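Local coordinates for amino acid ABC transporter, periplasmic amino acid-binding protein (Brucella ovis, PDB 4Z9N) that binds glutathione and probably hands it, or a related amino acid-type solute, to an ABC transporter as its periplasmic solute-binding component, at residues Ile135-Gln138 with Ala139-Thr143; Thr75-Ser79 with Gly80-Val84; Ile308-Leu312 with Asn313-Asn317; Val283-Ile286 with Lys287-Asn291; Leu128-Ser131 with Gly132-Ile135. All blocks are in the same frame, centred on the assembly; numbering follows the deposited sequence.

Contact 1 of 5, residues Ile135-Gln138 with Ala139-Thr143; sequences ICVQ and AGTTT. With GSH (glutathione), chain U.
With chi1 near 62°, Thr141 holds OG1 between its own N and carbonyl carbon, facing back along the chain to Gln138; the hydroxyl donates to Gln138 O at 2.8 Å. The same OG1 caps the backbone N of Glu144, since Thr141 is the N-cap of helix 142-153, so one hydroxyl ties the end of strand 134-138 to the start of the helix. Val137 turns CG2 opposite its own N, and this branch lies 3.6 Å from Thr143 CG2, the two side chains passing antiparallel. The Gln138 chain runs extended beyond CG and carries its amide to glutathione. There Gln138 OE1 accepts from GSH N3 at 2.9 Å, while Gln138 NE2 donates to GSH O32 at 2.8 Å with a nearly straight N-H...O angle of 169°. Water 1, 3.1 Å from Gln138 NE2, links this amide to Ala139 O. At the helix start, Thr142 N donates to GSH O11 at 2.9 Å, and Thr142 OG1 is hydrogen-bonded to Glu211. Arg73, Arg95 and Asp184 are among the further ligand partners. The strand-to-helix turn of this beta-alpha-beta unit thus reads both ends of the tripeptide: the Gln138 carboxamide grips the glycyl end through OE1 and NE2, while the amide at the helix N terminus, probably helped by the helix dipole, holds the alpha-carboxylate of the gamma-glutamyl residue.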
loop_
_atom_site.group_PDB
_atom_site.type_symbol
_atom_site.label_atom_id
_atom_site.label_comp_id
_atom_site.label_asym_id
_atom_site.label_seq_id
_atom_site.Cartn_x
_atom_site.Cartn_y
_atom_site.Cartn_z
ATOM N N ILE D 135 29.051 15.912 -6.034
ATOM C CA ILE D 135 28.274 14.707 -5.778
ATOM C C ILE D 135 27.708 14.133 -7.067
ATOM O O ILE D 135 26.952 14.803 -7.783
ATOM C CB ILE D 135 27.163 14.987 -4.766
ATOM C CG1 ILE D 135 27.759 15.654 -3.517
ATOM C CG2 ILE D 135 26.445 13.680 -4.396
ATOM C CD1 ILE D 135 26.767 15.875 -2.411
ATOM N N CYS D 136 28.032 12.875 -7.348
ATOM C CA CYS D 136 27.557 12.291 -8.590
ATOM C C CYS D 136 26.141 11.789 -8.420
ATOM O O CYS D 136 25.727 11.317 -7.358
ATOM C CB CYS D 136 28.460 11.168 -9.087
ATOM S SG CYS D 136 28.452 9.728 -8.091
ATOM N N VAL D 137 25.393 11.919 -9.499
ATOM C CA VAL D 137 23.985 11.523 -9.497
ATOM C C VAL D 137 23.596 11.219 -10.944
ATOM O O VAL D 137 24.176 11.785 -11.871
ATOM C CB VAL D 137 23.086 12.625 -8.883
ATOM C CG1 VAL D 137 23.043 13.856 -9.787
ATOM C CG2 VAL D 137 21.662 12.097 -8.642
ATOM N N GLN D 138 22.622 10.333 -11.141
ATOM C CA GLN D 138 22.143 10.066 -12.499
ATOM C C GLN D 138 20.983 10.944 -12.927
ATOM O O GLN D 138 20.098 11.253 -12.140
ATOM C CB GLN D 138 21.733 8.611 -12.647
ATOM C CG GLN D 138 22.852 7.755 -13.137
ATOM C CD GLN D 138 22.404 6.339 -13.348
ATOM O OE1 GLN D 138 22.612 5.496 -12.494
ATOM N NE2 GLN D 138 21.761 6.075 -14.481
ATOM N N ALA D 139 21.019 11.346 -14.190
ATOM C CA ALA D 139 19.898 12.042 -14.810
ATOM C C ALA D 139 18.683 11.113 -14.899
ATOM O O ALA D 139 18.828 9.880 -14.935
ATOM C CB ALA D 139 20.292 12.540 -16.200
ATOM N N GLY D 140 17.497 11.713 -14.959
ATOM C CA GLY D 140 16.259 10.968 -15.092
ATOM C C GLY D 140 15.869 10.218 -13.826
ATOM O O GLY D 140 15.225 9.183 -13.912
ATOM N N THR D 141 16.254 10.739 -12.660
ATOM C CA THR D 141 15.908 10.109 -11.382
ATOM C C THR D 141 15.218 11.061 -10.408
ATOM O O THR D 141 15.375 12.283 -10.487
ATOM C CB THR D 141 17.159 9.549 -10.660
ATOM O OG1 THR D 141 18.062 10.628 -10.362
ATOM C CG2 THR D 141 17.861 8.513 -11.520
ATOM N N THR D 142 14.473 10.498 -9.463
ATOM C CA THR D 142 13.999 11.273 -8.317
ATOM C C THR D 142 15.201 11.848 -7.557
ATOM O O THR D 142 15.167 12.960 -7.031
ATOM C CB THR D 142 13.180 10.408 -7.360
ATOM O OG1 THR D 142 13.930 9.224 -7.067
ATOM C CG2 THR D 142 11.838 10.010 -7.967
ATOM N N THR D 143 16.260 11.045 -7.504
ATOM C CA THR D 143 17.493 11.344 -6.789
ATOM C C THR D 143 18.024 12.735 -7.084
ATOM O O THR D 143 18.359 13.493 -6.172
ATOM C CB THR D 143 18.566 10.311 -7.163
ATOM O OG1 THR D 143 17.957 9.015 -7.160
ATOM C CG2 THR D 143 19.717 10.311 -6.161
HETATM N N1 GSH U . 14.596 5.097 -7.336
HETATM C CA1 GSH U . 15.127 6.234 -8.089
HETATM C C1 GSH U . 14.155 6.561 -9.220
HETATM O O11 GSH U . 14.344 7.603 -9.908
HETATM O O12 GSH U . 13.180 5.801 -9.477
HETATM C CB1 GSH U . 16.499 5.925 -8.711
HETATM C CG1 GSH U . 16.356 4.721 -9.662
HETATM C CD1 GSH U . 17.643 4.575 -10.467
HETATM O OE1 GSH U . 17.642 4.577 -11.659
HETATM N N2 GSH U . 18.880 4.420 -9.740
HETATM C CA2 GSH U . 20.106 4.307 -10.509
HETATM C C2 GSH U . 20.118 3.057 -11.401
HETATM O O2 GSH U . 19.407 2.119 -11.235
HETATM C CB2 GSH U . 21.327 4.414 -9.589
HETATM S SG2 GSH U . 21.519 2.957 -8.526
HETATM N N3 GSH U . 21.026 3.081 -12.528
HETATM C CA3 GSH U . 21.092 1.953 -13.417
HETATM C C3 GSH U . 20.932 2.458 -14.851
HETATM O O31 GSH U . 21.199 1.674 -15.800
HETATM O O32 GSH U . 20.523 3.637 -15.083
HETATM O O HOH W 1 20.746 8.443 -16.127
#

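Contact 2 of 5, residues Thr75-Ser79 with Gly80-Val84; sequences TALQS and GEVDV
Ala76 O accepts the backbone N-H of Val82 at 3.2 Å, with an N-H...O angle of 159°, and so draws the chain back over the end of helix 73-78. One residue further on, Leu77 O takes Gly80 N at 3.2 Å, a span of three residues where helix spacing is lost. Gly80, at phi 93°, is the first residue to leave helical geometry. Ser79 N is still satisfied in helical fashion by Thr75 O, at 2.9 Å. The Ser79 hydroxyl serves the outgoing chain: OG accepts from Glu81 N at 3.2 Å and is also hydrogen-bonded to water 2, at 2.7 Å. That water donates to Glu81 OE2 at 2.7 Å, so serine and carboxylate share one bridging molecule on the solvent-facing side, where both residues are exposed. Beside these polar links, Val82 CG2 rests against Leu77 CA at 3.7 Å. Leu77 has CG anti to its N (chi1 -179°), which sends CD1 alongside the chain to lie 3.5 Å from Val82 O. Three carbonyls have partners beyond the turn: Arg218 NH1 donates to Leu77 O and Val82 O, and Trp224 NE1 to Asp83 O. Asp83 OD2 forms a salt bridge with Lys18 of helix 11-18 and accepts Gln22 N. The chain thereby passes from helix 73-78 to strand 84-85 of the parallel sheet, with Val82 against strand 63-67 and Leu77 and Val84 against strand 211-218.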
loop_
_atom_site.group_PDB
_atom_site.type_symbol
_atom_site.label_atom_id
_atom_site.label_comp_id
_atom_site.label_asym_id
_atom_site.label_seq_id
_atom_site.Cartn_x
_atom_site.Cartn_y
_atom_site.Cartn_z
ATOM N N THR D 75 9.698 4.638 -21.181
ATOM C CA THR D 75 9.359 4.545 -22.598
ATOM C C THR D 75 9.180 3.082 -23.002
ATOM O O THR D 75 8.241 2.732 -23.718
ATOM C CB THR D 75 10.439 5.193 -23.484
ATOM O OG1 THR D 75 10.637 6.552 -23.075
ATOM C CG2 THR D 75 10.019 5.161 -24.945
ATOM N N ALA D 76 10.084 2.239 -22.510
ATOM C CA ALA D 76 10.065 0.808 -22.807
ATOM C C ALA D 76 8.755 0.172 -22.346
ATOM O O ALA D 76 8.230 -0.715 -23.006
ATOM C CB ALA D 76 11.251 0.105 -22.149
ATOM N N LEU D 77 8.224 0.626 -21.213
ATOM C CA LEU D 77 6.963 0.083 -20.719
ATOM C C LEU D 77 5.778 0.687 -21.484
ATOM O O LEU D 77 4.848 -0.026 -21.865
ATOM C CB LEU D 77 6.823 0.333 -19.216
ATOM C CG LEU D 77 5.568 -0.183 -18.496
ATOM C CD1 LEU D 77 5.422 -1.701 -18.627
ATOM C CD2 LEU D 77 5.594 0.220 -17.023
ATOM N N GLN D 78 5.821 1.997 -21.723
ATOM C CA GLN D 78 4.732 2.670 -22.432
ATOM C C GLN D 78 4.546 2.118 -23.832
ATOM O O GLN D 78 3.430 2.040 -24.332
ATOM C CB GLN D 78 4.990 4.178 -22.519
ATOM C CG GLN D 78 4.934 4.910 -21.193
ATOM C CD GLN D 78 5.442 6.344 -21.324
ATOM O OE1 GLN D 78 4.897 7.275 -20.723
ATOM N NE2 GLN D 78 6.476 6.525 -22.128
ATOM N N SER D 79 5.649 1.738 -24.462
ATOM C CA SER D 79 5.624 1.342 -25.864
ATOM C C SER D 79 5.128 -0.095 -26.008
ATOM O O SER D 79 4.762 -0.536 -27.098
ATOM C CB SER D 79 7.013 1.477 -26.482
ATOM O OG SER D 79 7.845 0.400 -26.062
ATOM N N GLY D 80 5.132 -0.829 -24.906
ATOM C CA GLY D 80 4.775 -2.234 -24.952
ATOM C C GLY D 80 5.968 -3.156 -25.116
ATOM O O GLY D 80 5.810 -4.377 -25.200
ATOM N N GLU D 81 7.171 -2.586 -25.157
ATOM C CA GLU D 81 8.358 -3.407 -25.366
ATOM C C GLU D 81 8.543 -4.351 -24.174
ATOM O O GLU D 81 8.961 -5.495 -24.354
ATOM C CB GLU D 81 9.609 -2.552 -25.573
ATOM C CG GLU D 81 10.919 -3.349 -25.495
ATOM C CD GLU D 81 12.166 -2.504 -25.718
ATOM O OE1 GLU D 81 13.282 -3.079 -25.684
ATOM O OE2 GLU D 81 12.031 -1.277 -25.924
ATOM N N VAL D 82 8.229 -3.874 -22.967
ATOM C CA VAL D 82 8.200 -4.761 -21.802
ATOM C C VAL D 82 6.792 -4.806 -21.233
ATOM O O VAL D 82 6.015 -3.856 -21.375
ATOM C CB VAL D 82 9.224 -4.352 -20.698
ATOM C CG1 VAL D 82 10.645 -4.368 -21.255
ATOM C CG2 VAL D 82 8.879 -2.987 -20.079
ATOM N N ASP D 83 6.483 -5.922 -20.583
ATOM C CA ASP D 83 5.170 -6.170 -19.999
ATOM C C ASP D 83 5.061 -5.595 -18.584
ATOM O O ASP D 83 3.968 -5.282 -18.120
ATOM C CB ASP D 83 4.893 -7.680 -19.966
ATOM C CG ASP D 83 4.995 -8.321 -21.342
ATOM O OD1 ASP D 83 4.393 -7.793 -22.299
ATOM O OD2 ASP D 83 5.690 -9.350 -21.466
ATOM N N VAL D 84 6.198 -5.476 -17.905
ATOM C CA VAL D 84 6.260 -4.989 -16.525
ATOM C C VAL D 84 7.650 -4.401 -16.290
ATOM O O VAL D 84 8.629 -4.819 -16.918
ATOM C CB VAL D 84 5.944 -6.124 -15.496
ATOM C CG1 VAL D 84 6.972 -7.249 -15.588
ATOM C CG2 VAL D 84 5.835 -5.581 -14.052
HETATM O O HOH W 2 10.471 0.864 -26.348
#

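Contact 3 of 5, residues Ile308-Leu312 with Asn313-Asn317; sequences IARGL and NAQWN
Two overlapping beta turns fold the chain back on itself, Asn313 N donating to Arg310 O at 2.7 Å and Ala314 N to Gly311 O at 3.1 Å; Gly311, at phi 53° and psi -121°, gives the first the character of a type II' turn, and the second resembles type I. The turns lie in the C-terminal segment that follows helix 292-299. The Arg310 chain bends at chi2 and chi3, which curls the guanidinium round to the carbonyl of Asn313. It grips that oxygen side-on: NE reaches Asn313 O at 2.9 Å and NH2 reaches it at 3.0 Å, with the acceptor only 1° from the guanidinium plane. On the oxygen's side the two differ, since NH2 lies on an in-plane lone pair whereas NE stands above the carbonyl plane. Arg310 NH1 makes a salt bridge with Glu239, and Phe296 adds a cation-pi contact, so the guanidinium has three kinds of partner. Arg310 CB and Ala314 CB touch at 3.8 Å. Asn313 OD1 is hydrogen-bonded to Tyr109 N and Gln322 NE2, while Leu312 packs on Trp316 of the second subunit. Water 3 donates to Arg310 O at 3.0 Å and accepts from Asn313 ND2 at 2.8 Å.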
loop_
_atom_site.group_PDB
_atom_site.type_symbol
_atom_site.label_atom_id
_atom_site.label_comp_id
_atom_site.label_asym_id
_atom_site.label_seq_id
_atom_site.Cartn_x
_atom_site.Cartn_y
_atom_site.Cartn_z
ATOM N N ILE D 308 21.769 -6.028 4.190
ATOM C CA ILE D 308 20.764 -5.033 4.562
ATOM C C ILE D 308 19.755 -5.610 5.565
ATOM O O ILE D 308 19.246 -6.707 5.373
ATOM C CB ILE D 308 20.043 -4.516 3.315
ATOM C CG1 ILE D 308 21.057 -3.889 2.344
ATOM C CG2 ILE D 308 18.915 -3.566 3.704
ATOM C CD1 ILE D 308 20.403 -3.318 1.057
ATOM N N ALA D 309 19.463 -4.876 6.632
ATOM C CA ALA D 309 18.473 -5.345 7.606
ATOM C C ALA D 309 17.077 -5.149 7.030
ATOM O O ALA D 309 16.873 -4.255 6.205
ATOM C CB ALA D 309 18.612 -4.610 8.921
ATOM N N ARG D 310 16.126 -5.981 7.451
ATOM C CA ARG D 310 14.747 -5.878 6.931
ATOM C C ARG D 310 14.192 -4.461 7.108
ATOM O O ARG D 310 13.668 -3.868 6.162
ATOM C CB ARG D 310 13.826 -6.898 7.618
ATOM C CG ARG D 310 14.008 -8.359 7.141
ATOM C CD ARG D 310 13.613 -8.586 5.676
ATOM N NE ARG D 310 12.163 -8.530 5.469
ATOM C CZ ARG D 310 11.346 -9.579 5.524
ATOM N NH1 ARG D 310 11.817 -10.800 5.792
ATOM N NH2 ARG D 310 10.048 -9.407 5.323
ATOM N N GLY D 311 14.324 -3.920 8.314
ATOM C CA GLY D 311 13.892 -2.559 8.584
ATOM C C GLY D 311 12.459 -2.292 8.173
ATOM O O GLY D 311 11.539 -2.969 8.623
ATOM N N LEU D 312 12.271 -1.318 7.288
ATOM C CA LEU D 312 10.927 -0.979 6.822
ATOM C C LEU D 312 10.305 -2.125 6.058
ATOM O O LEU D 312 9.088 -2.182 5.908
ATOM C CB LEU D 312 10.957 0.257 5.919
ATOM C CG LEU D 312 11.403 1.559 6.562
ATOM C CD1 LEU D 312 11.437 2.661 5.479
ATOM C CD2 LEU D 312 10.460 1.913 7.695
ATOM N N ASN D 313 11.143 -3.022 5.540
ATOM C CA ASN D 313 10.631 -4.102 4.713
ATOM C C ASN D 313 10.446 -5.385 5.494
ATOM O O ASN D 313 10.201 -6.442 4.913
ATOM C CB ASN D 313 11.541 -4.298 3.512
ATOM C CG ASN D 313 11.547 -3.071 2.637
ATOM O OD1 ASN D 313 10.522 -2.739 2.039
ATOM N ND2 ASN D 313 12.651 -2.329 2.644
ATOM N N ALA D 314 10.521 -5.286 6.818
ATOM C CA ALA D 314 10.060 -6.381 7.653
ATOM C C ALA D 314 8.548 -6.495 7.498
ATOM O O ALA D 314 7.876 -5.551 7.084
ATOM C CB ALA D 314 10.436 -6.168 9.135
ATOM N N GLN D 315 8.026 -7.670 7.811
ATOM C CA GLN D 315 6.586 -7.877 7.893
ATOM C C GLN D 315 5.934 -6.862 8.826
ATOM O O GLN D 315 6.530 -6.425 9.815
ATOM C CB GLN D 315 6.303 -9.295 8.386
ATOM C CG GLN D 315 6.489 -10.399 7.335
ATOM C CD GLN D 315 5.376 -10.454 6.306
ATOM O OE1 GLN D 315 4.238 -10.072 6.587
ATOM N NE2 GLN D 315 5.687 -10.974 5.123
ATOM N N TRP D 316 4.686 -6.533 8.517
ATOM C CA TRP D 316 3.888 -5.586 9.291
ATOM C C TRP D 316 3.777 -5.982 10.765
ATOM O O TRP D 316 3.745 -5.118 11.647
ATOM C CB TRP D 316 2.488 -5.473 8.653
ATOM C CG TRP D 316 1.706 -6.759 8.767
ATOM C CD1 TRP D 316 1.810 -7.877 7.978
ATOM C CD2 TRP D 316 0.714 -7.049 9.752
ATOM N NE1 TRP D 316 0.923 -8.850 8.422
ATOM C CE2 TRP D 316 0.243 -8.361 9.508
ATOM C CE3 TRP D 316 0.168 -6.321 10.821
ATOM C CZ2 TRP D 316 -0.755 -8.962 10.295
ATOM C CZ3 TRP D 316 -0.822 -6.918 11.604
ATOM C CH2 TRP D 316 -1.263 -8.231 11.341
ATOM N N ASN D 317 3.731 -7.282 11.044
ATOM C CA ASN D 317 3.577 -7.736 12.423
ATOM C C ASN D 317 4.922 -8.083 13.047
ATOM O O ASN D 317 4.979 -8.739 14.092
ATOM C CB ASN D 317 2.627 -8.943 12.504
ATOM C CG ASN D 317 3.094 -10.121 11.675
ATOM O OD1 ASN D 317 4.051 -10.028 10.909
ATOM N ND2 ASN D 317 2.406 -11.252 11.827
HETATM O O HOH W 3 15.143 -2.813 3.827
#

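Contact 4 of 5, residues Val283-Ile286 with Lys287-Asn291; sequences VKII and KGVGN
The last turns of helix 281-289, running through a glycine exit into the N-cap of helix 292-299, bring Val283-Ile286 against Lys287-Asn291. The helical ladder is intact at its start, where Lys287 N donates to Val283 O at 2.9 Å and 164°. It continues with Val289 N to Ile285 O at 3.0 Å and closes with Gly290 N to Ile286 O at 2.8 Å, a more bent bond of 135°. Gly290 then leaves helical geometry with a positive phi. Along one flank the Val283 and Lys287 side chains run alongside each other, with Val283 CG1 3.8 Å from Lys287 CE; the ammonium group beyond forms a salt bridge with Glu249. On another flank Ile285 CG2 and Val289 CG2 meet at 4.2 Å, their side chains slanting across each other, and both residues pack on helix 44-57. Val289 CG2 also lies 3.3 Å from Ile285 O. Ile286 reaches past the glycine: chi2 near -59° turns CD1 toward Asn291, 3.8 Å from its CA. Asn291 OD1 caps Glu294 N, and its ND2 is held by Ile243 O, so the residue that begins the next helix is anchored at both ends of its amide. Ile286 CD1 comes within 3.6 Å of Gly290 O, a buried carbonyl oxygen that has no polar partner in the model.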
loop_
_atom_site.group_PDB
_atom_site.type_symbol
_atom_site.label_atom_id
_atom_site.label_comp_id
_atom_site.label_asym_id
_atom_site.label_seq_id
_atom_site.Cartn_x
_atom_site.Cartn_y
_atom_site.Cartn_z
ATOM N N VAL D 283 1.395 -21.855 -5.052
ATOM C CA VAL D 283 2.361 -22.953 -4.965
ATOM C C VAL D 283 3.404 -22.784 -6.074
ATOM O O VAL D 283 4.601 -22.960 -5.841
ATOM C CB VAL D 283 1.688 -24.343 -5.048
ATOM C CG1 VAL D 283 2.731 -25.452 -4.859
ATOM C CG2 VAL D 283 0.580 -24.473 -4.007
ATOM N N LYS D 284 2.953 -22.409 -7.269
ATOM C CA LYS D 284 3.882 -22.165 -8.370
ATOM C C LYS D 284 4.864 -21.044 -8.051
ATOM O O LYS D 284 6.060 -21.183 -8.338
ATOM C CB LYS D 284 3.141 -21.833 -9.667
ATOM C CG LYS D 284 2.230 -22.923 -10.187
ATOM C CD LYS D 284 1.600 -22.484 -11.511
ATOM C CE LYS D 284 0.686 -23.552 -12.099
ATOM N NZ LYS D 284 1.229 -24.923 -11.921
ATOM N N ILE D 285 4.368 -19.944 -7.468
ATOM C CA ILE D 285 5.233 -18.833 -7.093
ATOM C C ILE D 285 6.288 -19.292 -6.081
ATOM O O ILE D 285 7.488 -19.094 -6.285
ATOM C CB ILE D 285 4.438 -17.619 -6.523
ATOM C CG1 ILE D 285 3.476 -17.025 -7.567
ATOM C CG2 ILE D 285 5.399 -16.580 -6.035
ATOM C CD1 ILE D 285 2.506 -15.961 -7.008
ATOM N N ILE D 286 5.845 -19.883 -4.978
ATOM C CA ILE D 286 6.764 -20.222 -3.901
ATOM C C ILE D 286 7.775 -21.306 -4.331
ATOM O O ILE D 286 8.954 -21.260 -3.959
ATOM C CB ILE D 286 5.978 -20.650 -2.648
ATOM C CG1 ILE D 286 5.031 -19.529 -2.219
ATOM C CG2 ILE D 286 6.920 -20.952 -1.510
ATOM C CD1 ILE D 286 5.739 -18.198 -1.903
ATOM N N LYS D 287 7.327 -22.270 -5.124
ATOM C CA LYS D 287 8.252 -23.248 -5.687
ATOM C C LYS D 287 9.305 -22.581 -6.566
ATOM O O LYS D 287 10.477 -22.975 -6.561
ATOM C CB LYS D 287 7.490 -24.301 -6.491
ATOM C CG LYS D 287 6.661 -25.234 -5.624
ATOM C CD LYS D 287 6.629 -26.629 -6.176
ATOM C CE LYS D 287 5.829 -27.545 -5.252
ATOM N NZ LYS D 287 5.223 -28.706 -5.973
ATOM N N GLY D 288 8.882 -21.561 -7.309
ATOM C CA GLY D 288 9.763 -20.890 -8.247
ATOM C C GLY D 288 10.823 -20.005 -7.615
ATOM O O GLY D 288 11.974 -20.001 -8.058
ATOM N N VAL D 289 10.447 -19.251 -6.582
ATOM C CA VAL D 289 11.340 -18.226 -6.035
ATOM C C VAL D 289 11.340 -18.169 -4.499
ATOM O O VAL D 289 12.125 -17.426 -3.913
ATOM C CB VAL D 289 10.983 -16.830 -6.605
ATOM C CG1 VAL D 289 11.230 -16.774 -8.136
ATOM C CG2 VAL D 289 9.544 -16.467 -6.262
ATOM N N GLY D 290 10.480 -18.948 -3.852
ATOM C CA GLY D 290 10.336 -18.880 -2.405
ATOM C C GLY D 290 9.493 -17.684 -1.983
ATOM O O GLY D 290 8.957 -16.976 -2.838
ATOM N N ASN D 291 9.368 -17.438 -0.677
ATOM C CA ASN D 291 8.524 -16.318 -0.231
ATOM C C ASN D 291 9.299 -14.991 -0.209
ATOM O O ASN D 291 10.493 -14.949 -0.531
ATOM C CB ASN D 291 7.888 -16.609 1.152
ATOM C CG ASN D 291 8.903 -16.649 2.303
ATOM O OD1 ASN D 291 9.795 -15.805 2.419
ATOM N ND2 ASN D 291 8.730 -17.626 3.193
#

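Contact 5 of 5, residues Leu128-Ser131 with Gly132-Ile135; sequences LQLS and GASI
Leu130 and Ala133 are the end residues of a type II beta turn that leads into strand 134-138. Among backbone interactions, the defining bond runs from Ala133 N to Leu130 O, at 3.0 Å with an N-H...O angle of 158°. Ser131 occupies the second position of the turn in the polyproline-like conformation usual there, and Gly132 the third with phi 87°, the positive value that a type II turn requires at that point. A CB on this residue would press on Ser131 O, which glycine avoids. The next tier of polar links reaches outside the turn. Ser131 has OG anti to its N (chi1 -177°), and this hydroxyl is hydrogen-bonded to Glu157 N. Gly132 O is hydrogen-bonded to Asn159 ND2, and Ser134 N to Asp179 OD2, so the entry to the strand is tied to Glu157 just before and Asn159 at the start of strand 159-163, and to Asp179 just before strand 180-182. The apolar contacts come from Leu130, whose two methyl branches divide the work. Leu130 CD2 lies 4.3 Å from Ala133 CB, within the turn itself, while Leu130 CD1 reaches beyond it to the first part of the strand. Phe114 of strand 101-117 touches both Leu130 and Ile135, and Ile135 packs further on Met147 and Phe151 of helix 142-153, which places this apolar patch in the interior of the lobe. Ala133 CB also sits close over the turn's acceptor, 3.2 Å from Leu130 O. Further along the strand the meeting is methyl to methyl, Leu130 CD1 and Ile135 CD1 being 4.2 Å apart.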
loop_
_atom_site.group_PDB
_atom_site.type_symbol
_atom_site.label_atom_id
_atom_site.label_comp_id
_atom_site.label_asym_id
_atom_site.label_seq_id
_atom_site.Cartn_x
_atom_site.Cartn_y
_atom_site.Cartn_z
ATOM N N LEU D 128 25.199 16.744 6.250
ATOM C CA LEU D 128 25.153 18.190 6.445
ATOM C C LEU D 128 26.554 18.803 6.403
ATOM O O LEU D 128 26.716 20.022 6.477
ATOM C CB LEU D 128 24.448 18.537 7.759
ATOM C CG LEU D 128 22.926 18.332 7.745
ATOM C CD1 LEU D 128 22.293 18.630 9.110
ATOM C CD2 LEU D 128 22.270 19.170 6.647
ATOM N N GLN D 129 27.575 17.963 6.273
ATOM C CA GLN D 129 28.932 18.479 6.163
ATOM C C GLN D 129 29.411 18.458 4.712
ATOM O O GLN D 129 30.606 18.604 4.431
ATOM C CB GLN D 129 29.876 17.683 7.054
ATOM C CG GLN D 129 29.390 17.520 8.485
ATOM C CD GLN D 129 30.230 16.532 9.252
ATOM O OE1 GLN D 129 30.489 15.432 8.775
ATOM N NE2 GLN D 129 30.663 16.916 10.448
ATOM N N LEU D 130 28.466 18.315 3.791
ATOM C CA LEU D 130 28.805 18.145 2.380
ATOM C C LEU D 130 28.686 19.415 1.545
ATOM O O LEU D 130 28.690 19.337 0.321
ATOM C CB LEU D 130 27.931 17.052 1.757
ATOM C CG LEU D 130 28.232 15.636 2.263
ATOM C CD1 LEU D 130 27.299 14.641 1.585
ATOM C CD2 LEU D 130 29.696 15.264 2.045
ATOM N N SER D 131 28.576 20.576 2.187
ATOM C CA SER D 131 28.497 21.829 1.437
ATOM C C SER D 131 29.703 21.957 0.512
ATOM O O SER D 131 30.846 21.782 0.941
ATOM C CB SER D 131 28.427 23.038 2.370
ATOM O OG SER D 131 28.276 24.229 1.617
ATOM N N GLY D 132 29.444 22.218 -0.765
ATOM C CA GLY D 132 30.523 22.393 -1.725
ATOM C C GLY D 132 31.040 21.122 -2.377
ATOM O O GLY D 132 31.733 21.183 -3.389
ATOM N N ALA D 133 30.717 19.969 -1.795
ATOM C CA ALA D 133 31.213 18.690 -2.307
ATOM C C ALA D 133 30.666 18.386 -3.702
ATOM O O ALA D 133 29.509 18.695 -3.997
ATOM C CB ALA D 133 30.836 17.566 -1.356
ATOM N N SER D 134 31.487 17.775 -4.551
ATOM C CA SER D 134 31.006 17.324 -5.851
ATOM C C SER D 134 30.319 15.985 -5.655
ATOM O O SER D 134 30.920 15.035 -5.152
ATOM C CB SER D 134 32.140 17.206 -6.864
ATOM O OG SER D 134 33.135 16.307 -6.410
ATOM N N ILE D 135 29.051 15.912 -6.034
ATOM C CA ILE D 135 28.274 14.707 -5.778
ATOM C C ILE D 135 27.708 14.133 -7.067
ATOM O O ILE D 135 26.952 14.803 -7.783
ATOM C CB ILE D 135 27.163 14.987 -4.766
ATOM C CG1 ILE D 135 27.759 15.654 -3.517
ATOM C CG2 ILE D 135 26.445 13.680 -4.396
ATOM C CD1 ILE D 135 26.767 15.875 -2.411
#

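From the N terminus the order is contact 2, contact 5, contact 1, contact 4, contact 3; all are local and in series, except that contact 1 begins on Ile135, where contact 5 ends, and none nests in or crosses another. Contact 2 turns helix 73-78 toward strand 84-85 of the parallel sheet. Contacts 5 and 1 bracket strand 134-138, one at its entry and the other where it passes into helix 142-153 beside glutathione; their centres lie 15 Å apart. Contact 4 is a helix end, leading from 281-289 to 292-299, and contact 3 shapes the C-terminal segment after it, their nearest atoms about 6 Å apart. Contacts 4 and 5 are the most distant pair, with centres 45 Å apart.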